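Long-range contacts in beta-Lactamase/D-Alanine Carboxypeptidase (Pseudomonas syringae pv. tomato, PDB 5EVI), which probably hydrolyses beta-lactam antibiotics to substituted beta-amino acids, as a class C beta-lactamase: residues E276-P281 / T313-K318; D258-Y263 / T270-W275. All coordinates share one frame; numbering follows the deposited sequence.

Interaction 1: residues E276-P281 / T313-K318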
ATOM      1  N   GLU D 276      -0.612   5.737  -5.559  1.00 18.80           N
ATOM      2  CA  GLU D 276      -0.015   6.892  -6.210  1.00 19.08           C
ATOM      3  C   GLU D 276       0.285   6.507  -7.644  1.00 19.26           C
ATOM      4  O   GLU D 276       0.682   5.356  -7.899  1.00 17.71           O
ATOM      5  CB  GLU D 276       1.275   7.281  -5.471  1.00 20.27           C
ATOM      6  CG  GLU D 276       1.003   7.551  -3.995  1.00 21.17           C
ATOM      7  CD  GLU D 276       2.192   8.043  -3.195  1.00 22.50           C
ATOM      8  OE1 GLU D 276       3.306   8.237  -3.748  1.00 24.20           O
ATOM      9  OE2 GLU D 276       2.002   8.224  -1.972  1.00 22.23           O
ATOM     10  N   GLN D 277       0.092   7.440  -8.587  1.00 18.91           N
ATOM     11  CA  GLN D 277       0.309   7.119 -10.013  1.00 19.13           C
ATOM     12  C   GLN D 277       0.925   8.246 -10.811  1.00 19.52           C
ATOM     13  O   GLN D 277       0.927   9.407 -10.393  1.00 18.14           O
ATOM     14  CB  GLN D 277      -1.002   6.675 -10.692  1.00 19.41           C
ATOM     15  CG  GLN D 277      -1.988   7.805 -10.963  1.00 19.88           C
ATOM     16  CD  GLN D 277      -3.329   7.367 -11.537  1.00 19.98           C
ATOM     17  OE1 GLN D 277      -3.862   7.997 -12.485  1.00 20.68           O
ATOM     18  NE2 GLN D 277      -3.912   6.351 -10.953  1.00 19.57           N
ATOM     19  N   TYR D 278       1.413   7.885 -11.993  1.00 20.47           N
ATOM     20  CA  TYR D 278       2.122   8.805 -12.876  1.00 20.94           C
ATOM     21  C   TYR D 278       1.610   8.587 -14.299  1.00 22.15           C
ATOM     22  O   TYR D 278       1.576   7.449 -14.777  1.00 21.58           O
ATOM     23  CB  TYR D 278       3.637   8.573 -12.804  1.00 21.01           C
ATOM     24  CG  TYR D 278       4.178   8.682 -11.395  1.00 20.92           C
ATOM     25  CD1 TYR D 278       4.673   9.884 -10.915  1.00 21.01           C
ATOM     26  CD2 TYR D 278       4.163   7.580 -10.521  1.00 21.02           C
ATOM     27  CE1 TYR D 278       5.151  10.004  -9.620  1.00 21.50           C
ATOM     28  CE2 TYR D 278       4.623   7.694  -9.217  1.00 20.98           C
ATOM     29  CZ  TYR D 278       5.121   8.908  -8.767  1.00 21.86           C
ATOM     30  OH  TYR D 278       5.582   9.053  -7.473  1.00 22.70           O
ATOM     31  N   PRO D 279       1.206   9.673 -14.975  1.00 22.94           N
ATOM     32  CA  PRO D 279       0.682   9.522 -16.314  1.00 24.20           C
ATOM     33  C   PRO D 279       1.769   9.266 -17.355  1.00 25.48           C
ATOM     34  O   PRO D 279       2.887   9.757 -17.237  1.00 24.04           O
ATOM     35  CB  PRO D 279      -0.013  10.861 -16.575  1.00 24.05           C
ATOM     36  CG  PRO D 279       0.772  11.835 -15.769  1.00 23.61           C
ATOM     37  CD  PRO D 279       1.137  11.078 -14.518  1.00 23.59           C
ATOM     38  N   THR D 280       1.409   8.482 -18.360  1.00 27.51           N
ATOM     39  CA  THR D 280       2.256   8.237 -19.524  1.00 29.42           C
ATOM     40  C   THR D 280       2.523   9.578 -20.234  1.00 30.71           C
ATOM     41  O   THR D 280       1.657  10.467 -20.205  1.00 31.27           O
ATOM     42  CB  THR D 280       1.540   7.258 -20.489  1.00 30.53           C
ATOM     43  OG1 THR D 280       2.449   6.758 -21.473  1.00 32.23           O
ATOM     44  CG2 THR D 280       0.350   7.929 -21.191  1.00 31.15           C
ATOM     45  N   PRO D 281       3.716   9.750 -20.844  1.00 31.99           N
ATOM     46  CA  PRO D 281       4.893   8.869 -20.836  1.00 31.97           C
ATOM     47  C   PRO D 281       5.662   8.872 -19.506  1.00 31.50           C
ATOM     48  O   PRO D 281       5.867   9.932 -18.891  1.00 29.82           O
ATOM     49  CB  PRO D 281       5.764   9.419 -21.976  1.00 32.97           C
ATOM     50  CG  PRO D 281       5.300  10.823 -22.177  1.00 33.04           C
ATOM     51  CD  PRO D 281       3.840  10.810 -21.862  1.00 32.54           C
ATOM     52  N   THR D 313      -3.244   3.577 -18.644  1.00 24.65           N
ATOM     53  CA  THR D 313      -1.868   3.762 -19.108  1.00 24.69           C
ATOM     54  C   THR D 313      -0.906   4.244 -18.000  1.00 23.81           C
ATOM     55  O   THR D 313       0.293   4.339 -18.244  1.00 23.41           O
ATOM     56  CB  THR D 313      -1.824   4.782 -20.268  1.00 24.83           C
ATOM     57  OG1 THR D 313      -2.517   5.972 -19.873  1.00 24.46           O
ATOM     58  CG2 THR D 313      -2.464   4.221 -21.511  1.00 25.14           C
ATOM     59  N   ALA D 314      -1.420   4.546 -16.800  1.00 22.98           N
ATOM     60  CA  ALA D 314      -0.612   5.181 -15.744  1.00 22.61           C
ATOM     61  C   ALA D 314       0.167   4.154 -14.950  1.00 22.19           C
ATOM     62  O   ALA D 314      -0.374   3.109 -14.602  1.00 23.05           O
ATOM     63  CB  ALA D 314      -1.493   5.970 -14.786  1.00 22.62           C
ATOM     64  N   TRP D 315       1.408   4.493 -14.626  1.00 21.65           N
ATOM     65  CA  TRP D 315       2.226   3.729 -13.677  1.00 20.88           C
ATOM     66  C   TRP D 315       1.708   3.928 -12.249  1.00 19.97           C
ATOM     67  O   TRP D 315       1.934   4.967 -11.630  1.00 19.14           O
ATOM     68  CB  TRP D 315       3.689   4.169 -13.795  1.00 21.46           C
ATOM     69  CG  TRP D 315       4.665   3.460 -12.920  1.00 21.82           C
ATOM     70  CD1 TRP D 315       4.893   3.663 -11.579  1.00 21.90           C
ATOM     71  CD2 TRP D 315       5.613   2.475 -13.341  1.00 22.51           C
ATOM     72  NE1 TRP D 315       5.899   2.838 -11.145  1.00 22.38           N
ATOM     73  CE2 TRP D 315       6.361   2.097 -12.204  1.00 22.52           C
ATOM     74  CE3 TRP D 315       5.882   1.854 -14.567  1.00 22.93           C
ATOM     75  CZ2 TRP D 315       7.364   1.119 -12.255  1.00 22.97           C
ATOM     76  CZ3 TRP D 315       6.883   0.872 -14.624  1.00 22.97           C
ATOM     77  CH2 TRP D 315       7.615   0.518 -13.472  1.00 22.81           C
ATOM     78  N   VAL D 316       1.022   2.922 -11.725  1.00 19.60           N
ATOM     79  CA  VAL D 316       0.446   2.994 -10.393  1.00 19.94           C
ATOM     80  C   VAL D 316       1.354   2.213  -9.460  1.00 19.64           C
ATOM     81  O   VAL D 316       1.693   1.049  -9.731  1.00 18.65           O
ATOM     82  CB  VAL D 316      -0.970   2.401 -10.338  1.00 20.33           C
ATOM     83  CG1 VAL D 316      -1.568   2.567  -8.933  1.00 20.69           C
ATOM     84  CG2 VAL D 316      -1.848   3.031 -11.412  1.00 20.75           C
ATOM     85  N   ASN D 317       1.748   2.850  -8.361  1.00 19.16           N
ATOM     86  CA  ASN D 317       2.673   2.225  -7.435  1.00 19.08           C
ATOM     87  C   ASN D 317       2.407   2.519  -5.968  1.00 18.53           C
ATOM     88  O   ASN D 317       1.673   3.438  -5.633  1.00 18.55           O
ATOM     89  CB  ASN D 317       4.138   2.555  -7.809  1.00 19.11           C
ATOM     90  CG  ASN D 317       4.529   4.000  -7.539  1.00 19.44           C
ATOM     91  OD1 ASN D 317       3.721   4.838  -7.119  1.00 20.79           O
ATOM     92  ND2 ASN D 317       5.795   4.291  -7.747  1.00 18.91           N
ATOM     93  N   LYS D 318       3.017   1.704  -5.101  1.00 17.86           N
ATOM     94  CA  LYS D 318       3.079   1.993  -3.684  1.00 17.23           C
ATOM     95  C   LYS D 318       4.354   1.398  -3.083  1.00 17.76           C
ATOM     96  O   LYS D 318       4.636   0.199  -3.269  1.00 17.15           O
ATOM     97  CB  LYS D 318       1.832   1.453  -2.980  1.00 17.11           C
ATOM     98  CG  LYS D 318       1.671   1.829  -1.513  1.00 17.05           C
ATOM     99  CD  LYS D 318       1.326   3.304  -1.311  1.00 17.00           C
ATOM    100  CE  LYS D 318       1.567   3.743   0.126  1.00 16.82           C
ATOM    101  NZ  LYS D 318       2.963   4.190   0.412  1.00 16.63           N
TER
HETATM  102  O   HOH W   1       4.818   7.166  -5.792  1.00 18.73           O
HETATM  103  O   HOH W   2       3.702   6.364  -0.949  1.00 23.93           O
HETATM  104  O   HOH W   3      -1.269   7.763 -18.378  1.00 21.89           O

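Interaction 2: residues D258-Y263 / T270-W275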
ATOM      1  N   ASP D 258     -12.107   1.809  -8.036  1.00 18.66           N
ATOM      2  CA  ASP D 258     -12.309   3.123  -7.372  1.00 18.12           C
ATOM      3  C   ASP D 258     -11.122   3.592  -6.507  1.00 17.65           C
ATOM      4  O   ASP D 258     -10.925   4.808  -6.328  1.00 16.10           O
ATOM      5  CB  ASP D 258     -13.623   3.165  -6.562  1.00 18.67           C
ATOM      6  CG  ASP D 258     -14.885   3.048  -7.450  1.00 19.72           C
ATOM      7  OD1 ASP D 258     -14.740   3.111  -8.698  1.00 20.30           O
ATOM      8  OD2 ASP D 258     -16.018   2.884  -6.903  1.00 19.59           O
ATOM      9  N   THR D 259     -10.315   2.663  -5.991  1.00 17.26           N
ATOM     10  CA  THR D 259      -9.080   3.049  -5.295  1.00 16.96           C
ATOM     11  C   THR D 259      -8.065   3.737  -6.225  1.00 17.18           C
ATOM     12  O   THR D 259      -7.281   4.514  -5.739  1.00 16.73           O
ATOM     13  CB  THR D 259      -8.375   1.888  -4.554  1.00 16.68           C
ATOM     14  OG1 THR D 259      -7.928   0.896  -5.495  1.00 16.92           O
ATOM     15  CG2 THR D 259      -9.302   1.246  -3.495  1.00 16.47           C
ATOM     16  N   ARG D 260      -8.090   3.458  -7.535  1.00 17.66           N
ATOM     17  CA  ARG D 260      -7.172   4.108  -8.528  1.00 19.12           C
ATOM     18  C   ARG D 260      -7.766   5.342  -9.216  1.00 19.78           C
ATOM     19  O   ARG D 260      -7.293   5.779 -10.258  1.00 19.74           O
ATOM     20  CB  ARG D 260      -6.645   3.096  -9.553  1.00 20.44           C
ATOM     21  CG  ARG D 260      -5.994   1.856  -8.944  1.00 21.57           C
ATOM     22  CD  ARG D 260      -5.547   0.804  -9.970  1.00 22.88           C
ATOM     23  NE  ARG D 260      -6.444   0.626 -11.114  1.00 23.45           N
ATOM     24  CZ  ARG D 260      -7.457  -0.234 -11.212  1.00 24.71           C
ATOM     25  NH1 ARG D 260      -7.783  -1.079 -10.215  1.00 24.62           N
ATOM     26  NH2 ARG D 260      -8.182  -0.243 -12.336  1.00 25.39           N
ATOM     27  N   ILE D 261      -8.847   5.876  -8.644  1.00 20.42           N
ATOM     28  CA  ILE D 261      -9.322   7.225  -8.959  1.00 20.93           C
ATOM     29  C   ILE D 261      -8.343   8.312  -8.455  1.00 21.15           C
ATOM     30  O   ILE D 261      -7.964   8.338  -7.284  1.00 20.88           O
ATOM     31  CB  ILE D 261     -10.750   7.429  -8.406  1.00 21.36           C
ATOM     32  CG1 ILE D 261     -11.734   6.558  -9.202  1.00 21.66           C
ATOM     33  CG2 ILE D 261     -11.179   8.899  -8.430  1.00 21.48           C
ATOM     34  CD1 ILE D 261     -13.115   6.470  -8.563  1.00 21.59           C
ATOM     35  N   GLY D 262      -8.004   9.240  -9.350  1.00 21.10           N
ATOM     36  CA  GLY D 262      -7.053  10.302  -9.062  1.00 21.04           C
ATOM     37  C   GLY D 262      -7.756  11.523  -8.514  1.00 21.15           C
ATOM     38  O   GLY D 262      -8.587  12.146  -9.209  1.00 22.29           O
ATOM     39  N   TYR D 263      -7.415  11.888  -7.286  1.00 20.59           N
ATOM     40  CA  TYR D 263      -8.095  13.004  -6.602  1.00 20.87           C
ATOM     41  C   TYR D 263      -7.277  14.295  -6.623  1.00 21.04           C
ATOM     42  O   TYR D 263      -7.852  15.374  -6.709  1.00 20.75           O
ATOM     43  CB  TYR D 263      -8.400  12.616  -5.167  1.00 20.54           C
ATOM     44  CG  TYR D 263      -9.477  11.594  -4.974  1.00 20.70           C
ATOM     45  CD1 TYR D 263     -10.821  11.961  -4.966  1.00 21.09           C
ATOM     46  CD2 TYR D 263      -9.157  10.250  -4.732  1.00 20.96           C
ATOM     47  CE1 TYR D 263     -11.817  11.013  -4.757  1.00 21.19           C
ATOM     48  CE2 TYR D 263     -10.138   9.297  -4.510  1.00 21.11           C
ATOM     49  CZ  TYR D 263     -11.466   9.678  -4.532  1.00 21.44           C
ATOM     50  OH  TYR D 263     -12.449   8.765  -4.311  1.00 19.85           O
ATOM     51  N   THR D 270       0.086  11.874  -9.273  1.00 22.87           N
ATOM     52  CA  THR D 270      -1.354  11.928  -9.045  1.00 22.00           C
ATOM     53  C   THR D 270      -1.601  11.079  -7.799  1.00 21.09           C
ATOM     54  O   THR D 270      -1.120   9.950  -7.737  1.00 19.90           O
ATOM     55  CB  THR D 270      -2.134  11.386 -10.272  1.00 22.18           C
ATOM     56  OG1 THR D 270      -2.014  12.310 -11.359  1.00 22.67           O
ATOM     57  CG2 THR D 270      -3.622  11.188  -9.959  1.00 22.17           C
ATOM     58  N   GLN D 271      -2.310  11.643  -6.810  1.00 20.27           N
ATOM     59  CA  GLN D 271      -2.693  10.922  -5.582  1.00 19.37           C
ATOM     60  C   GLN D 271      -4.034  10.212  -5.766  1.00 18.62           C
ATOM     61  O   GLN D 271      -5.059  10.871  -6.035  1.00 18.21           O
ATOM     62  CB  GLN D 271      -2.800  11.890  -4.385  1.00 19.24           C
ATOM     63  CG  GLN D 271      -3.164  11.225  -3.053  1.00 19.36           C
ATOM     64  CD  GLN D 271      -2.063  10.303  -2.553  1.00 19.76           C
ATOM     65  OE1 GLN D 271      -0.923  10.732  -2.404  1.00 20.31           O
ATOM     66  NE2 GLN D 271      -2.385   9.036  -2.325  1.00 19.98           N
ATOM     67  N   ASP D 272      -4.041   8.886  -5.578  1.00 17.95           N
ATOM     68  CA  ASP D 272      -5.281   8.092  -5.565  1.00 17.63           C
ATOM     69  C   ASP D 272      -5.701   7.844  -4.109  1.00 17.47           C
ATOM     70  O   ASP D 272      -5.246   8.573  -3.204  1.00 17.32           O
ATOM     71  CB  ASP D 272      -5.085   6.785  -6.350  1.00 17.41           C
ATOM     72  CG  ASP D 272      -4.550   7.009  -7.753  1.00 17.59           C
ATOM     73  OD1 ASP D 272      -4.385   8.200  -8.176  1.00 18.42           O
ATOM     74  OD2 ASP D 272      -4.303   5.989  -8.444  1.00 17.10           O
ATOM     75  N   LEU D 273      -6.578   6.877  -3.872  1.00 17.67           N
ATOM     76  CA  LEU D 273      -6.886   6.436  -2.515  1.00 17.77           C
ATOM     77  C   LEU D 273      -5.819   5.427  -2.085  1.00 17.87           C
ATOM     78  O   LEU D 273      -5.841   4.257  -2.486  1.00 17.58           O
ATOM     79  CB  LEU D 273      -8.301   5.853  -2.429  1.00 18.05           C
ATOM     80  CG  LEU D 273      -8.943   6.084  -1.064  1.00 18.30           C
ATOM     81  CD1 LEU D 273      -9.356   7.536  -0.899  1.00 17.94           C
ATOM     82  CD2 LEU D 273     -10.128   5.170  -0.828  1.00 18.32           C
ATOM     83  N   ALA D 274      -4.848   5.929  -1.333  1.00 18.68           N
ATOM     84  CA  ALA D 274      -3.620   5.215  -0.949  1.00 18.65           C
ATOM     85  C   ALA D 274      -2.646   4.979  -2.140  1.00 18.73           C
ATOM     86  O   ALA D 274      -1.464   5.315  -2.034  1.00 19.86           O
ATOM     87  CB  ALA D 274      -3.926   3.930  -0.180  1.00 18.82           C
ATOM     88  N   TRP D 275      -3.117   4.428  -3.264  1.00 18.66           N
ATOM     89  CA  TRP D 275      -2.278   4.352  -4.467  1.00 18.33           C
ATOM     90  C   TRP D 275      -1.782   5.741  -4.926  1.00 18.65           C
ATOM     91  O   TRP D 275      -2.418   6.772  -4.674  1.00 18.19           O
ATOM     92  CB  TRP D 275      -2.997   3.668  -5.635  1.00 18.64           C
ATOM     93  CG  TRP D 275      -3.372   2.240  -5.442  1.00 18.21           C
ATOM     94  CD1 TRP D 275      -4.631   1.734  -5.289  1.00 18.73           C
ATOM     95  CD2 TRP D 275      -2.491   1.121  -5.439  1.00 18.26           C
ATOM     96  NE1 TRP D 275      -4.582   0.361  -5.175  1.00 18.73           N
ATOM     97  CE2 TRP D 275      -3.280  -0.039  -5.275  1.00 18.02           C
ATOM     98  CE3 TRP D 275      -1.101   0.980  -5.578  1.00 18.31           C
ATOM     99  CZ2 TRP D 275      -2.728  -1.322  -5.241  1.00 17.98           C
ATOM    100  CZ3 TRP D 275      -0.559  -0.302  -5.536  1.00 17.60           C
ATOM    101  CH2 TRP D 275      -1.367  -1.424  -5.344  1.00 17.91           C
TER
HETATM  102  O   HOH W   4      -6.795  -1.654  -4.826  1.00 21.13           O

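Interaction 1: residues E276-P281 / T313-K318
The ring of Y278 meets two oxygens at its edge: CD2 lies 3.6 Å from W315 O, while CE2 approaches the N317 amide, whose OD1 sits near the ring plane. Phenol and amide planes stand almost perpendicular, 89° apart. The indole of W315 lies obliquely to the phenol, W315 CD1 4.1 Å from Y278 CD2, with N317 ND2 in its plane at the edge. Y328, on strand 326-332, receives hydrogen bonds through its OH from both W315 NE1 and N317 ND2. With CG of N317 set between its backbone N and carbonyl carbon (chi1 71°), the amide swings across toward 276-278 and OD1 meets water 1. This water donates to N317 OD1 and to E276 OE1 and accepts from Y278 OH at 2.6 Å, joining three side chains of one sheet face.

Beneath these groups the strands pair antiparallel. Two bonds join E276 and N317, the one from N317 N to E276 O being short and nearly straight (2.8 Å, 176°). At the Y278-W315 pair the bonds are more bent, and Y278 N stands above the carbonyl plane of W315. On the other face Q277 runs alongside V316, CB to CG2 3.8 Å, while its OE1 end reaches the methyl of A314. Past the strand end, water 3 links T280 N to T313 OG1.

Toward K318, the lysine of a K(T/S)G-type motif and thus probably part of the active site, the contact becomes more polar. Its NZ gives a proton to water 2, holds a sulfate ion, probably from the crystallisation liquor, and bonds Y154 OH, whereas E276 pairs with R152. The hydrogen-bonded strand pair therefore places a water-linked polar face beside a site where a sulfate is bound, consistent with recognition of a substrate carboxylate in this family.

Interaction 2: residues D258-Y263 / T270-W275
T259 and W275 cross at a slant, the threonine hydroxyl lying at the indole edge with OG1 3.4 Å from W275 CD1. Placing OG1 between the backbone N and the carbonyl carbon (chi1 64°) brings it within range of water 4, which donates to it and accepts from W275 NE1 at 3.0 Å; the hydroxyl also bonds L256 O. R260 instead runs beside the tryptophan, pointing the same way, and its CG packs on CD1 at 3.9 Å; NH1 hydrogen-bonds N242 OD1.

D272 fits against the turn formed by D258 to I261. Its CB comes 3.2 Å from T259 O, and its carboxylate lies along the backbone from R260 to G262, OD2 near R260 CA and OD1 near G262 CA; OD2 also weakly hydrogen-bonds Q277 NE2. I261 O also receives a CA-H...O contact from D272. At G262 the methyl CG2 of T270 comes to 3.7 Å from CA. Farther along, the phenol of Y263 crosses L273 obliquely, CE2 to CD1 4.1 Å, while CG2 of I261 lies over one face of the ring, offset toward its rim.

Two backbone bonds frame these side chains: L273 N to T259 O, and the straighter Y263 N to Q271 O (2.9 Å, 165°). Within its own segment, Q271 NE2 bonds D272 O, the donor standing above that carbonyl plane.

The contact joins the base of the 262-266/269-271 beta hairpin to the turn after helix 250-258. Helix 70-83 touches T259, L273 and W275, helix 232-243 meets T259 and W275, helix 112-115 covers Y263 and L273, and strand 299-308 adjoins I261 and Y263.

Both contacts are largely buried and belong to the same antiparallel sheet, in which strands 269-271 and 276-278 are neighbours; Q277 O and T270 N probably share a hydrogen bond across that seam. Interaction 1 is a regular strand pair, but its T280-T313 end comes out toward the surface, and its polar face relies on waters beside the probable catalytic pocket. Interaction 2 has no exposed residue among those that touch: there a turn packs against the base of a hairpin beneath helices, with fewer backbone bonds and more contact of side chain with main chain. K318 CD packs on A274 O, bringing the two together at the pocket end.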